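Local structure of TETR family transcriptional repressor LFRR (Mycobacterium smegmatis, 2V57) at residues 46-49 with 50-54; 107-110 with 111-115; 147-150 with 151-155; 165-169 with 170-174. The protein represses transcription of the lfrRA operon by binding directly to the lfrR-lfrA promoter region, and thereby regulates a mycobacterial efflux pump. All coordinates share one frame; numbering follows the deposited sequence.

Contact 1 of 4, residues 46-49 with 50-54; sequences RSTV and HRYYP. With SO4 (sulfate ion), chain G.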
loop_
_atom_site.group_PDB
_atom_site.type_symbol
_atom_site.label_atom_id
_atom_site.label_comp_id
_atom_site.label_asym_id
_atom_site.label_seq_id
_atom_site.Cartn_x
_atom_site.Cartn_y
_atom_site.Cartn_z
ATOM N N ARG B 46 -30.968 -3.362 -3.739
ATOM C CA ARG B 46 -30.155 -4.242 -2.915
ATOM C C ARG B 46 -30.427 -5.694 -3.303
ATOM O O ARG B 46 -29.518 -6.525 -3.362
ATOM C CB ARG B 46 -30.474 -4.021 -1.437
ATOM C CG ARG B 46 -29.374 -4.472 -0.506
ATOM C CD ARG B 46 -29.785 -4.334 0.948
ATOM N NE ARG B 46 -28.726 -4.782 1.848
ATOM C CZ ARG B 46 -27.898 -3.967 2.495
ATOM N NH1 ARG B 46 -28.006 -2.651 2.354
ATOM N NH2 ARG B 46 -26.967 -4.468 3.294
ATOM N N SER B 47 -31.691 -5.979 -3.583
ATOM C CA SER B 47 -32.119 -7.306 -3.997
ATOM C C SER B 47 -31.391 -7.748 -5.272
ATOM O O SER B 47 -30.899 -8.877 -5.379
ATOM C CB SER B 47 -33.633 -7.292 -4.222
ATOM O OG SER B 47 -34.118 -8.573 -4.549
ATOM N N THR B 48 -31.317 -6.837 -6.233
ATOM C CA THR B 48 -30.643 -7.099 -7.494
ATOM C C THR B 48 -29.143 -7.311 -7.302
ATOM O O THR B 48 -28.565 -8.233 -7.875
ATOM C CB THR B 48 -30.888 -5.957 -8.480
ATOM O OG1 THR B 48 -32.294 -5.862 -8.720
ATOM C CG2 THR B 48 -30.169 -6.218 -9.792
ATOM N N VAL B 49 -28.512 -6.471 -6.490
ATOM C CA VAL B 49 -27.069 -6.598 -6.298
ATOM C C VAL B 49 -26.707 -7.979 -5.738
ATOM O O VAL B 49 -25.676 -8.554 -6.081
ATOM C CB VAL B 49 -26.497 -5.464 -5.409
ATOM C CG1 VAL B 49 -25.030 -5.694 -5.132
ATOM C CG2 VAL B 49 -26.655 -4.143 -6.101
ATOM N N HIS B 50 -27.572 -8.524 -4.891
ATOM C CA HIS B 50 -27.288 -9.820 -4.280
ATOM C C HIS B 50 -27.376 -10.997 -5.256
ATOM O O HIS B 50 -26.785 -12.054 -5.020
ATOM C CB HIS B 50 -28.153 -10.048 -3.035
ATOM C CG HIS B 50 -27.722 -9.233 -1.859
ATOM N ND1 HIS B 50 -28.593 -8.450 -1.132
ATOM C CD2 HIS B 50 -26.501 -9.046 -1.309
ATOM C CE1 HIS B 50 -27.930 -7.835 -0.169
ATOM N NE2 HIS B 50 -26.657 -8.177 -0.255
ATOM N N ARG B 51 -28.086 -10.806 -6.361
ATOM C CA ARG B 51 -28.095 -11.811 -7.428
ATOM C C ARG B 51 -26.801 -11.784 -8.231
ATOM O O ARG B 51 -26.514 -12.708 -9.003
ATOM C CB ARG B 51 -29.282 -11.598 -8.373
ATOM C CG ARG B 51 -30.631 -11.921 -7.759
ATOM C CD ARG B 51 -31.758 -11.748 -8.769
ATOM N NE ARG B 51 -31.756 -10.416 -9.367
ATOM C CZ ARG B 51 -32.802 -9.871 -9.981
ATOM N NH1 ARG B 51 -33.941 -10.547 -10.079
ATOM N NH2 ARG B 51 -32.713 -8.650 -10.496
ATOM N N TYR B 52 -26.034 -10.711 -8.074
ATOM C CA TYR B 52 -24.720 -10.615 -8.713
ATOM C C TYR B 52 -23.588 -10.927 -7.727
ATOM O O TYR B 52 -22.652 -11.679 -8.041
ATOM C CB TYR B 52 -24.523 -9.229 -9.332
ATOM C CG TYR B 52 -25.362 -9.006 -10.567
ATOM C CD1 TYR B 52 -24.777 -8.875 -11.824
ATOM C CD2 TYR B 52 -26.746 -8.945 -10.478
ATOM C CE1 TYR B 52 -25.557 -8.670 -12.955
ATOM C CE2 TYR B 52 -27.523 -8.764 -11.600
ATOM C CZ TYR B 52 -26.930 -8.626 -12.832
ATOM O OH TYR B 52 -27.729 -8.429 -13.937
ATOM N N TYR B 53 -23.681 -10.340 -6.536
ATOM C CA TYR B 53 -22.703 -10.564 -5.481
ATOM C C TYR B 53 -23.452 -10.821 -4.169
ATOM O O TYR B 53 -23.992 -9.895 -3.577
ATOM C CB TYR B 53 -21.770 -9.356 -5.378
ATOM C CG TYR B 53 -21.189 -8.992 -6.727
ATOM C CD1 TYR B 53 -20.113 -9.700 -7.235
ATOM C CD2 TYR B 53 -21.739 -7.961 -7.511
ATOM C CE1 TYR B 53 -19.587 -9.419 -8.472
ATOM C CE2 TYR B 53 -21.198 -7.654 -8.764
ATOM C CZ TYR B 53 -20.114 -8.395 -9.231
ATOM O OH TYR B 53 -19.538 -8.147 -10.462
ATOM N N PRO B 54 -23.514 -12.098 -3.731
ATOM C CA PRO B 54 -24.349 -12.461 -2.574
ATOM C C PRO B 54 -23.881 -11.793 -1.284
ATOM O O PRO B 54 -24.693 -11.507 -0.416
ATOM C CB PRO B 54 -24.185 -13.987 -2.471
ATOM C CG PRO B 54 -23.767 -14.421 -3.833
ATOM C CD PRO B 54 -22.937 -13.280 -4.392
HETATM S S SO4 G . -17.465 -11.107 -11.576
HETATM O O1 SO4 G . -16.033 -11.196 -11.360
HETATM O O2 SO4 G . -17.890 -9.732 -11.764
HETATM O O3 SO4 G . -17.865 -11.876 -12.765
HETATM O O4 SO4 G . -18.112 -11.660 -10.384
#
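In the second helix of the helix-turn-helix, residues 46-52, which in TetR repressors is the recognition helix, V49 O accepts two backbone donors. Y53 N comes in almost along the C=O axis, at 2.7 Å from V49 O and with 175° at the hydrogen. Y52 N lies 3.0 Å from V49 O but well above the carbonyl plane, and so not on a lone pair. One turn earlier, H50 N bonds to R46 O at 3.2 Å. The side chains of these two residues run side by side in the same direction, with H50 CE1 3.7 Å from R46 CG and the guanidinium and imidazole planes 56° apart; R46 itself is poorly ordered. R51 bends at its third torsion (-55°), which brings NH2 back over T48, 3.6 Å from CG2. The Y52 ring turns an edge to the same residue, CD2 being 3.3 Å from T48 O. V49 is the apolar residue of the turn, packed on L35 and A39 of helix 35-42. Y53 rests on L20, L59 and A62, and its phenol donates to O2 of a sulfate at 2.6 Å from OH, in the plane of the ring, where R16 and R65 also bind the ion. The chemistry is thus divided: V49 and Y53 anchor the helix inward, while the basic, exposed R46 and R51 are consistent with a surface that meets DNA.

Contact 2 of 4, residues 107-110 with 111-115; sequences YYEP and SILAD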
loop_
_atom_site.group_PDB
_atom_site.type_symbol
_atom_site.label_atom_id
_atom_site.label_comp_id
_atom_site.label_asym_id
_atom_site.label_seq_id
_atom_site.Cartn_x
_atom_site.Cartn_y
_atom_site.Cartn_z
ATOM N N TYR B 107 -5.060 -3.041 -4.041
ATOM C CA TYR B 107 -3.678 -3.516 -4.176
ATOM C C TYR B 107 -3.309 -4.701 -3.275
ATOM O O TYR B 107 -2.803 -5.710 -3.756
ATOM C CB TYR B 107 -2.684 -2.367 -3.968
ATOM C CG TYR B 107 -1.245 -2.789 -4.195
ATOM C CD1 TYR B 107 -0.747 -2.988 -5.484
ATOM C CD2 TYR B 107 -0.391 -2.991 -3.127
ATOM C CE1 TYR B 107 0.563 -3.388 -5.693
ATOM C CE2 TYR B 107 0.927 -3.381 -3.328
ATOM C CZ TYR B 107 1.399 -3.577 -4.611
ATOM O OH TYR B 107 2.716 -3.967 -4.805
ATOM N N TYR B 108 -3.593 -4.585 -1.983
ATOM C CA TYR B 108 -3.140 -5.565 -0.984
ATOM C C TYR B 108 -4.276 -6.530 -0.617
ATOM O O TYR B 108 -4.165 -7.315 0.322
ATOM C CB TYR B 108 -2.622 -4.824 0.269
ATOM C CG TYR B 108 -1.712 -5.644 1.162
ATOM C CD1 TYR B 108 -0.497 -6.145 0.686
ATOM C CD2 TYR B 108 -2.066 -5.918 2.492
ATOM C CE1 TYR B 108 0.337 -6.921 1.505
ATOM C CE2 TYR B 108 -1.235 -6.681 3.323
ATOM C CZ TYR B 108 -0.033 -7.179 2.821
ATOM O OH TYR B 108 0.788 -7.944 3.630
ATOM N N GLU B 109 -5.369 -6.458 -1.374
ATOM C CA GLU B 109 -6.554 -7.267 -1.093
ATOM C C GLU B 109 -6.381 -8.801 -1.043
ATOM O O GLU B 109 -7.022 -9.457 -0.218
ATOM C CB GLU B 109 -7.678 -6.898 -2.067
ATOM C CG GLU B 109 -8.956 -7.672 -1.842
ATOM C CD GLU B 109 -10.169 -6.973 -2.429
ATOM O OE1 GLU B 109 -10.749 -7.508 -3.405
ATOM O OE2 GLU B 109 -10.532 -5.888 -1.912
ATOM N N PRO B 110 -5.551 -9.390 -1.932
ATOM C CA PRO B 110 -5.336 -10.832 -1.766
ATOM C C PRO B 110 -4.798 -11.167 -0.375
ATOM O O PRO B 110 -5.213 -12.160 0.218
ATOM C CB PRO B 110 -4.272 -11.156 -2.833
ATOM C CG PRO B 110 -4.511 -10.110 -3.917
ATOM C CD PRO B 110 -4.871 -8.863 -3.135
ATOM N N SER B 111 -3.893 -10.342 0.138
ATOM C CA SER B 111 -3.345 -10.559 1.477
ATOM C C SER B 111 -4.399 -10.269 2.526
ATOM O O SER B 111 -4.606 -11.068 3.423
ATOM C CB SER B 111 -2.099 -9.702 1.726
ATOM O OG SER B 111 -1.054 -10.027 0.822
ATOM N N ILE B 112 -5.076 -9.134 2.392
ATOM C CA ILE B 112 -6.084 -8.731 3.367
ATOM C C ILE B 112 -7.170 -9.792 3.506
ATOM O O ILE B 112 -7.612 -10.080 4.607
ATOM C CB ILE B 112 -6.719 -7.364 3.006
ATOM C CG1 ILE B 112 -5.687 -6.238 3.163
ATOM C CG2 ILE B 112 -7.927 -7.073 3.894
ATOM C CD1 ILE B 112 -5.152 -6.088 4.573
ATOM N N LEU B 113 -7.585 -10.384 2.386
ATOM C CA LEU B 113 -8.630 -11.408 2.402
ATOM C C LEU B 113 -8.078 -12.820 2.493
ATOM O O LEU B 113 -8.836 -13.780 2.428
ATOM C CB LEU B 113 -9.507 -11.316 1.147
ATOM C CG LEU B 113 -10.134 -9.948 0.881
ATOM C CD1 LEU B 113 -10.929 -9.991 -0.419
ATOM C CD2 LEU B 113 -11.019 -9.537 2.046
ATOM N N ALA B 114 -6.767 -12.953 2.621
ATOM C CA ALA B 114 -6.157 -14.270 2.589
ATOM C C ALA B 114 -6.754 -15.108 1.450
ATOM O O ALA B 114 -7.279 -16.202 1.677
ATOM C CB ALA B 114 -6.329 -14.992 3.951
ATOM N N ASP B 115 -6.633 -14.602 0.228
ATOM C CA ASP B 115 -7.299 -15.180 -0.945
ATOM C C ASP B 115 -6.243 -15.491 -1.999
ATOM O O ASP B 115 -5.948 -14.641 -2.849
ATOM C CB ASP B 115 -8.301 -14.153 -1.486
ATOM C CG ASP B 115 -9.057 -14.627 -2.719
ATOM O OD1 ASP B 115 -8.770 -15.719 -3.244
ATOM O OD2 ASP B 115 -9.953 -13.878 -3.169
#
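The ring of Y108 receives the methylene of S111 over one face: S111 CB stands 3.5 Å from the ring centroid, 16° off the normal, a CH-pi contact displaced toward the rim on the CZ side. With CG anti to the backbone N (chi1 -160°), the ring is placed beside the Y108 carbonyl carbon, where S111 and I112 of the next turn meet it. The phenol leads on to K164 of the second subunit, to which Y108 OH is hydrogen-bonded, and the ring also meets Y108 of that subunit. I112 crosses Y108 at about a right angle, with its CG1 3.7 Å from Y108 CD2. Farther round the turn, E109 uses its aliphatic part: CG lies 3.4 Å from L113 CD1, the two chains crossing, while L60 and A64 of helix 56-77 also touch E109. Behind the side chains, I112 N bonds to Y108 O at 2.9 Å and L113 N to E109 O at 2.8 Å. P110, in the first turn, suits a place where no amide hydrogen is needed, and its carbonyl is used at the other end, 2.8 Å from D115 N. Together with the A114 N to S111 O bond (3.0 Å) and the positive phi of A114 (44°), this closes the helix as a Schellman motif. D115 follows at once, its OD1 weakly bonded to L118 N. The short helix 109-112 thus ends in a Schellman motif whose next residue is the N-cap of helix 116-123.

Contact 3 of 4, residues 147-150 with 151-155; sequences WARR and VFWAL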
loop_
_atom_site.group_PDB
_atom_site.type_symbol
_atom_site.label_atom_id
_atom_site.label_comp_id
_atom_site.label_asym_id
_atom_site.label_seq_id
_atom_site.Cartn_x
_atom_site.Cartn_y
_atom_site.Cartn_z
ATOM N N TRP B 147 11.961 -6.428 -6.688
ATOM C CA TRP B 147 12.182 -5.087 -6.116
ATOM C C TRP B 147 11.614 -4.008 -7.020
ATOM O O TRP B 147 10.898 -3.129 -6.564
ATOM C CB TRP B 147 13.667 -4.794 -5.862
ATOM C CG TRP B 147 13.879 -3.471 -5.123
ATOM C CD1 TRP B 147 14.466 -2.331 -5.609
ATOM C CD2 TRP B 147 13.456 -3.169 -3.787
ATOM N NE1 TRP B 147 14.455 -1.342 -4.641
ATOM C CE2 TRP B 147 13.838 -1.830 -3.518
ATOM C CE3 TRP B 147 12.793 -3.903 -2.791
ATOM C CZ2 TRP B 147 13.574 -1.207 -2.295
ATOM C CZ3 TRP B 147 12.537 -3.281 -1.568
ATOM C CH2 TRP B 147 12.924 -1.947 -1.336
ATOM N N ALA B 148 11.946 -4.071 -8.310
ATOM C CA ALA B 148 11.514 -3.040 -9.232
ATOM C C ALA B 148 10.001 -3.023 -9.303
ATOM O O ALA B 148 9.393 -1.961 -9.320
ATOM C CB ALA B 148 12.131 -3.234 -10.626
ATOM N N ARG B 149 9.390 -4.197 -9.363
ATOM C CA ARG B 149 7.929 -4.245 -9.443
ATOM C C ARG B 149 7.304 -3.570 -8.223
ATOM O O ARG B 149 6.399 -2.750 -8.349
ATOM C CB ARG B 149 7.422 -5.682 -9.558
ATOM C CG ARG B 149 5.910 -5.794 -9.712
ATOM C CD ARG B 149 5.533 -7.201 -10.253
ATOM N NE ARG B 149 5.631 -8.209 -9.202
ATOM C CZ ARG B 149 6.691 -8.984 -9.003
ATOM N NH1 ARG B 149 7.745 -8.881 -9.801
ATOM N NH2 ARG B 149 6.694 -9.862 -8.003
ATOM N N ARG B 150 7.773 -3.942 -7.044
ATOM C CA ARG B 150 7.236 -3.391 -5.800
ATOM C C ARG B 150 7.450 -1.901 -5.624
ATOM O O ARG B 150 6.578 -1.210 -5.109
ATOM C CB ARG B 150 7.809 -4.128 -4.605
ATOM C CG ARG B 150 7.102 -5.428 -4.381
ATOM C CD ARG B 150 8.024 -6.471 -3.843
ATOM N NE ARG B 150 7.244 -7.651 -3.529
ATOM C CZ ARG B 150 7.761 -8.821 -3.217
ATOM N NH1 ARG B 150 9.077 -8.972 -3.195
ATOM N NH2 ARG B 150 6.950 -9.843 -2.946
ATOM N N VAL B 151 8.611 -1.408 -6.032
ATOM C CA VAL B 151 8.871 0.014 -5.980
ATOM C C VAL B 151 7.960 0.751 -6.967
ATOM O O VAL B 151 7.407 1.777 -6.634
ATOM C CB VAL B 151 10.363 0.336 -6.225
ATOM C CG1 VAL B 151 10.580 1.845 -6.402
ATOM C CG2 VAL B 151 11.211 -0.194 -5.054
ATOM N N PHE B 152 7.786 0.208 -8.165
ATOM C CA PHE B 152 6.925 0.857 -9.134
ATOM C C PHE B 152 5.541 1.054 -8.552
ATOM O O PHE B 152 4.999 2.150 -8.576
ATOM C CB PHE B 152 6.800 0.052 -10.435
ATOM C CG PHE B 152 5.893 0.715 -11.430
ATOM C CD1 PHE B 152 6.386 1.670 -12.320
ATOM C CD2 PHE B 152 4.527 0.437 -11.430
ATOM C CE1 PHE B 152 5.530 2.294 -13.222
ATOM C CE2 PHE B 152 3.675 1.066 -12.324
ATOM C CZ PHE B 152 4.183 1.988 -13.226
ATOM N N TRP B 153 4.978 -0.003 -7.988
ATOM C CA TRP B 153 3.623 0.079 -7.463
ATOM C C TRP B 153 3.546 0.919 -6.193
ATOM O O TRP B 153 2.544 1.578 -5.948
ATOM C CB TRP B 153 3.039 -1.330 -7.273
ATOM C CG TRP B 153 2.491 -1.790 -8.564
ATOM C CD1 TRP B 153 2.939 -2.815 -9.328
ATOM C CD2 TRP B 153 1.427 -1.162 -9.307
ATOM N NE1 TRP B 153 2.198 -2.895 -10.477
ATOM C CE2 TRP B 153 1.257 -1.902 -10.484
ATOM C CE3 TRP B 153 0.582 -0.076 -9.061
ATOM C CZ2 TRP B 153 0.281 -1.578 -11.444
ATOM C CZ3 TRP B 153 -0.386 0.249 -10.004
ATOM C CH2 TRP B 153 -0.530 -0.511 -11.184
ATOM N N ALA B 154 4.607 0.920 -5.386
ATOM C CA ALA B 154 4.591 1.773 -4.204
ATOM C C ALA B 154 4.591 3.251 -4.602
ATOM O O ALA B 154 3.878 4.068 -4.008
ATOM C CB ALA B 154 5.744 1.441 -3.261
ATOM N N LEU B 155 5.378 3.585 -5.624
ATOM C CA LEU B 155 5.440 4.943 -6.098
ATOM C C LEU B 155 4.110 5.322 -6.749
ATOM O O LEU B 155 3.665 6.448 -6.609
ATOM C CB LEU B 155 6.596 5.154 -7.081
ATOM C CG LEU B 155 8.033 5.146 -6.558
ATOM C CD1 LEU B 155 9.035 5.252 -7.717
ATOM C CD2 LEU B 155 8.247 6.284 -5.594
#
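With its CG anti to the backbone N (chi1 -173°), W147 swings its indole beside its own carbonyl and down the helix, and V151, whose CG1 is likewise anti to N (chi1 170°), sends CG2 back to meet it. That methyl sits over one face of the indole, 3.6 Å from the centroid of the five-membered ring and 22° off its normal. The CH-pi contact is shifted toward the NE1-CE2 side, V151 CG2 being 3.5 Å from W147 CE2. Beneath lies regular alpha-helical bonding: V151 N bonds to W147 O at 2.9 Å, and F152 N lies 2.9 Å from A148 O. Helix 147-164 is one of the two C-terminal helices through which TetR-family regulators commonly dimerise, and the composition follows. The buried indole N-H is satisfied across the interface, W147 NE1 bonding to S179 OG of the second subunit, and R150, bent at its second torsion, carries its guanidinium to a salt bridge with D165 of the same partner. V151 packs on L155 of the second subunit and A154 meets A154 of that chain, where a small side chain is consistent with close approach of the two helices. The other side of the helix faces its own subunit: F152 packs on V93, I129 and L133, and its CD2 also lies over a face of the W153 indole. W153 N is bonded to R149 O at 3.1 Å, and the same oxygen lies 3.6 Å from W153 CD1.

Contact 4 of 4, residues 165-169 with 170-174; sequences DGMPR and HQIVD. With SO4 (sulfate ion), chain H.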
loop_
_atom_site.group_PDB
_atom_site.type_symbol
_atom_site.label_atom_id
_atom_site.label_comp_id
_atom_site.label_asym_id
_atom_site.label_seq_id
_atom_site.Cartn_x
_atom_site.Cartn_y
_atom_site.Cartn_z
ATOM N N ASP B 165 -4.682 14.539 -2.534
ATOM C CA ASP B 165 -4.252 15.761 -1.857
ATOM C C ASP B 165 -4.116 16.969 -2.789
ATOM O O ASP B 165 -3.479 17.962 -2.435
ATOM C CB ASP B 165 -2.931 15.540 -1.117
ATOM C CG ASP B 165 -3.123 14.904 0.240
ATOM O OD1 ASP B 165 -4.268 14.890 0.740
ATOM O OD2 ASP B 165 -2.126 14.421 0.812
ATOM N N GLY B 166 -4.695 16.879 -3.979
ATOM C CA GLY B 166 -4.764 18.028 -4.862
ATOM C C GLY B 166 -3.560 18.275 -5.753
ATOM O O GLY B 166 -3.478 19.318 -6.403
ATOM N N MET B 167 -2.618 17.339 -5.796
ATOM C CA MET B 167 -1.480 17.494 -6.700
ATOM C C MET B 167 -1.959 17.241 -8.126
ATOM O O MET B 167 -2.691 16.286 -8.379
ATOM C CB MET B 167 -0.331 16.553 -6.328
ATOM C CG MET B 167 1.000 16.917 -6.984
ATOM S SD MET B 167 2.408 15.895 -6.463
ATOM C CE MET B 167 2.398 16.211 -4.699
ATOM N N PRO B 168 -1.572 18.122 -9.062
ATOM C CA PRO B 168 -1.977 17.998 -10.465
ATOM C C PRO B 168 -1.362 16.777 -11.145
ATOM O O PRO B 168 -0.201 16.439 -10.895
ATOM C CB PRO B 168 -1.430 19.286 -11.106
ATOM C CG PRO B 168 -1.228 20.230 -9.965
ATOM C CD PRO B 168 -0.820 19.364 -8.813
ATOM N N ARG B 169 -2.146 16.143 -12.013
ATOM C CA ARG B 169 -1.736 14.934 -12.716
ATOM C C ARG B 169 -0.339 15.055 -13.320
ATOM O O ARG B 169 0.520 14.211 -13.066
ATOM C CB ARG B 169 -2.758 14.590 -13.803
ATOM C CG ARG B 169 -2.437 13.355 -14.650
ATOM C CD ARG B 169 -3.440 13.258 -15.795
ATOM N NE ARG B 169 -3.338 12.032 -16.583
ATOM C CZ ARG B 169 -2.778 11.965 -17.790
ATOM N NH1 ARG B 169 -2.267 13.058 -18.345
ATOM N NH2 ARG B 169 -2.727 10.811 -18.441
ATOM N N HIS B 170 -0.108 16.104 -14.109
ATOM C CA HIS B 170 1.157 16.230 -14.828
ATOM C C HIS B 170 2.356 16.237 -13.887
ATOM O O HIS B 170 3.407 15.679 -14.213
ATOM C CB HIS B 170 1.174 17.488 -15.701
ATOM C CG HIS B 170 2.389 17.601 -16.570
ATOM N ND1 HIS B 170 3.524 18.277 -16.179
ATOM C CD2 HIS B 170 2.647 17.122 -17.811
ATOM C CE1 HIS B 170 4.430 18.210 -17.140
ATOM N NE2 HIS B 170 3.922 17.514 -18.143
ATOM N N GLN B 171 2.184 16.870 -12.729
ATOM C CA GLN B 171 3.232 17.002 -11.721
ATOM C C GLN B 171 3.521 15.676 -11.011
ATOM O O GLN B 171 4.666 15.373 -10.699
ATOM C CB GLN B 171 2.818 18.059 -10.698
ATOM C CG GLN B 171 3.951 18.720 -9.945
ATOM C CD GLN B 171 3.430 19.698 -8.910
ATOM O OE1 GLN B 171 2.220 19.882 -8.777
ATOM N NE2 GLN B 171 4.337 20.320 -8.169
ATOM N N ILE B 172 2.476 14.897 -10.747
ATOM C CA ILE B 172 2.636 13.569 -10.188
ATOM C C ILE B 172 3.404 12.669 -11.156
ATOM O O ILE B 172 4.274 11.896 -10.751
ATOM C CB ILE B 172 1.262 12.934 -9.844
ATOM C CG1 ILE B 172 0.582 13.752 -8.740
ATOM C CG2 ILE B 172 1.424 11.469 -9.415
ATOM C CD1 ILE B 172 -0.857 13.355 -8.469
ATOM N N VAL B 173 3.084 12.769 -12.439
ATOM C CA VAL B 173 3.777 11.952 -13.429
ATOM C C VAL B 173 5.263 12.323 -13.473
ATOM O O VAL B 173 6.130 11.449 -13.413
ATOM C CB VAL B 173 3.107 12.042 -14.803
ATOM C CG1 VAL B 173 3.932 11.318 -15.864
ATOM C CG2 VAL B 173 1.703 11.458 -14.731
ATOM N N ASP B 174 5.562 13.617 -13.522
ATOM C CA ASP B 174 6.952 14.072 -13.459
ATOM C C ASP B 174 7.691 13.548 -12.216
ATOM O O ASP B 174 8.846 13.153 -12.301
ATOM C CB ASP B 174 7.038 15.598 -13.456
ATOM C CG ASP B 174 6.653 16.219 -14.789
ATOM O OD1 ASP B 174 6.395 15.480 -15.771
ATOM O OD2 ASP B 174 6.602 17.462 -14.845
HETATM S S SO4 H . -2.092 16.599 -17.568
HETATM O O1 SO4 H . -1.357 15.404 -17.155
HETATM O O2 SO4 H . -2.201 17.514 -16.431
HETATM O O3 SO4 H . -1.368 17.244 -18.661
HETATM O O4 SO4 H . -3.427 16.208 -18.027
#
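Between helix 147-164 and helix 169-182 the chain turns at G166, whose positive phi (85°) suits glycine and makes it the C-prime residue of a Schellman motif, with M167 N bonded to A162 O. M167 and P168 are extended, and P168, the N-cap, opens the next helix: its oxygen takes I172 N at 3.1 Å and, weakly, Q171 N. V173 N follows to R169 O at 3.0 Å. Proline fits here because its nitrogen owes no bond. M167 and I172, just before the N-cap and in the first turn, meet as a hydrophobic staple. Their side chains cross, with M167 SD 3.6 Å from I172 CG1, and the third torsion of the methionine (-59°) folds its end while A162 touches it from the preceding helix. Q171 lies alongside P168, its OE1 3.1 Å from the proline CD. R169 is extended from CG to NE and turns its guanidinium edge to a sulfate, NH1 donating to O1 at 2.8 Å, while NH2 forms a salt bridge with D98. The ion also lies by the helix start, its O1 3.4 Å from H170 N, and touches H170 CB. D174 pairs with R90. An anion beside both an arginine and the positive end of a helix is probably favoured by each; the sulfate probably comes from the crystallisation liquor, and its position is consistent with a site that favours negative charge, while the M167-I172 staple joins the residue before the N-cap to the first turn.

All four contacts are local and come in series along the chain, so none closes a long loop and none nests in or crosses another. Contact 1 belongs to the DNA-binding domain; contact 2 follows it beyond helix 56-77, the two centres being about 23 Å apart. Contact 3 touches contact 2 where Y107 packs against W153, CE1 to CB at 3.6 Å, joining the short helix 109-112 to helix 147-164. Contact 4 follows as the turn into helix 169-182, its centre about 18 Å from that of contact 3. Contacts 2, 3 and 4 all touch the second subunit, and R150 of contact 3 pairs with D165 of contact 4 across the dimer.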